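Local structure of VIN1 (Oscarella pearsei, 6BFI) at residues Ser140-Leu145 with Ala241-Ile246. The protein probably binds actin filaments and may play a role in cell-cell adhesion, as a sponge member of the vinculin/alpha-catenin family. Numbering follows the deposited sequence.
Sequences SVQEYL and AIEEII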
# COMPACT_ATOMS: atom_id res chain seq x y z
N SER A 140 -29.39 -1.35 -10.68
CA SER A 140 -30.28 -2.29 -11.36
C SER A 140 -29.71 -3.70 -11.33
O SER A 140 -30.39 -4.65 -10.91
CB SER A 140 -30.54 -1.84 -12.80
OG SER A 140 -29.39 -2.02 -13.61
N VAL A 141 -28.44 -3.86 -11.74
CA VAL A 141 -27.87 -5.21 -11.78
C VAL A 141 -27.74 -5.78 -10.37
O VAL A 141 -28.01 -6.96 -10.12
CB VAL A 141 -26.53 -5.20 -12.53
CG1 VAL A 141 -25.61 -4.14 -11.98
CG2 VAL A 141 -25.87 -6.57 -12.47
N GLN A 142 -27.35 -4.93 -9.41
CA GLN A 142 -27.24 -5.38 -8.02
C GLN A 142 -28.59 -5.87 -7.50
O GLN A 142 -28.65 -6.90 -6.81
CB GLN A 142 -26.71 -4.24 -7.15
CG GLN A 142 -26.51 -4.62 -5.71
CD GLN A 142 -26.19 -3.43 -4.84
OE1 GLN A 142 -26.73 -2.34 -5.04
NE2 GLN A 142 -25.29 -3.61 -3.88
N GLU A 143 -29.67 -5.16 -7.82
CA GLU A 143 -30.99 -5.60 -7.41
C GLU A 143 -31.37 -6.92 -8.07
O GLU A 143 -31.97 -7.79 -7.43
CB GLU A 143 -32.03 -4.52 -7.73
CG GLU A 143 -31.95 -3.29 -6.85
CD GLU A 143 -32.68 -2.10 -7.44
OE1 GLU A 143 -33.35 -2.27 -8.49
OE2 GLU A 143 -32.57 -0.99 -6.87
N TYR A 144 -31.03 -7.09 -9.35
CA TYR A 144 -31.37 -8.33 -10.02
C TYR A 144 -30.55 -9.51 -9.53
O TYR A 144 -30.95 -10.66 -9.75
CB TYR A 144 -31.22 -8.19 -11.54
CG TYR A 144 -31.79 -9.38 -12.30
CD1 TYR A 144 -33.14 -9.67 -12.24
CD2 TYR A 144 -30.97 -10.20 -13.06
CE1 TYR A 144 -33.66 -10.75 -12.93
CE2 TYR A 144 -31.48 -11.28 -13.75
CZ TYR A 144 -32.83 -11.55 -13.68
OH TYR A 144 -33.35 -12.62 -14.37
N LEU A 145 -29.41 -9.26 -8.87
CA LEU A 145 -28.62 -10.37 -8.33
C LEU A 145 -29.43 -11.25 -7.39
O LEU A 145 -29.27 -12.48 -7.38
CB LEU A 145 -27.38 -9.83 -7.62
CG LEU A 145 -26.20 -9.44 -8.51
CD1 LEU A 145 -25.06 -8.90 -7.67
CD2 LEU A 145 -25.74 -10.64 -9.33
N ALA A 241 -19.05 -6.15 -3.71
CA ALA A 241 -18.20 -5.54 -4.73
C ALA A 241 -18.93 -4.42 -5.47
O ALA A 241 -18.36 -3.35 -5.71
CB ALA A 241 -17.71 -6.60 -5.71
N ILE A 242 -20.20 -4.66 -5.83
CA ILE A 242 -20.95 -3.63 -6.55
C ILE A 242 -21.22 -2.43 -5.64
O ILE A 242 -21.21 -1.28 -6.09
CB ILE A 242 -22.24 -4.22 -7.13
CG1 ILE A 242 -21.90 -5.27 -8.19
CG2 ILE A 242 -23.12 -3.13 -7.74
CD1 ILE A 242 -23.13 -5.89 -8.85
N GLU A 243 -21.47 -2.69 -4.35
CA GLU A 243 -21.60 -1.59 -3.39
C GLU A 243 -20.35 -0.72 -3.39
O GLU A 243 -20.44 0.52 -3.42
CB GLU A 243 -21.87 -2.14 -1.99
CG GLU A 243 -23.32 -2.45 -1.69
CD GLU A 243 -24.17 -1.21 -1.57
OE1 GLU A 243 -23.78 -0.29 -0.82
OE2 GLU A 243 -25.24 -1.15 -2.23
N GLU A 244 -19.18 -1.35 -3.35
CA GLU A 244 -17.94 -0.58 -3.32
C GLU A 244 -17.73 0.18 -4.62
O GLU A 244 -17.26 1.32 -4.61
CB GLU A 244 -16.75 -1.50 -3.03
CG GLU A 244 -15.44 -0.77 -2.77
CD GLU A 244 -15.43 -0.01 -1.46
OE1 GLU A 244 -16.37 -0.17 -0.66
OE2 GLU A 244 -14.47 0.76 -1.23
N ILE A 245 -18.07 -0.44 -5.76
CA ILE A 245 -18.01 0.28 -7.03
C ILE A 245 -18.88 1.53 -6.97
O ILE A 245 -18.47 2.61 -7.42
CB ILE A 245 -18.43 -0.64 -8.19
CG1 ILE A 245 -17.26 -1.52 -8.63
CG2 ILE A 245 -18.92 0.18 -9.38
CD1 ILE A 245 -17.61 -2.50 -9.73
N ILE A 246 -20.09 1.40 -6.41
CA ILE A 246 -20.98 2.55 -6.31
C ILE A 246 -20.38 3.62 -5.41
O ILE A 246 -20.49 4.82 -5.68
CB ILE A 246 -22.37 2.11 -5.82
CG1 ILE A 246 -23.03 1.21 -6.87
CG2 ILE A 246 -23.25 3.31 -5.52
CD1 ILE A 246 -24.36 0.62 -6.43
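Gln142 reaches from helix 102-145 across to Ile242 and Glu243 of helix 224-249; the axes of segments 140-145 and 241-246 run antiparallel, 10.5 Å apart at closest approach. Gln142 CB rests on Ile242 CG2 at 3.8 Å. With CG anti to the backbone N (chi1 -177°) and the chain extended beyond, the amide reaches Glu243, whose OE2 lies 3.6 Å from Gln142 CD. Gln142 NE2 donates to Glu243 OE2 over 3.0 Å, the N-H pointing at the anti lone pair at 158°. Amide and carboxylate are nearly coplanar. Gln142 NE2 also forms a weak hydrogen bond with Phe239 O. Gln142 OE1 lies 4.0 Å from Ile246 CD1 and accepts a hydrogen bond from Arg139, which also salt-bridges Glu243 OE2. On the apolar side, Leu145 CD1 and Ile242 CD1 meet tip to tip at 3.8 Å, while helix 154-178 packs on Leu145. A leucine in place of Gln142 would probably leave Glu243 OE2 without its amide donor and Arg139 without its carbonyl acceptor. Such antiparallel packing is characteristic of vinculin helical bundles; apolar contacts of Ile242 with Gln142 CB and Leu145 join the helices, and a polar edge, where arginine probably offsets the carboxylate's charge, ties them further.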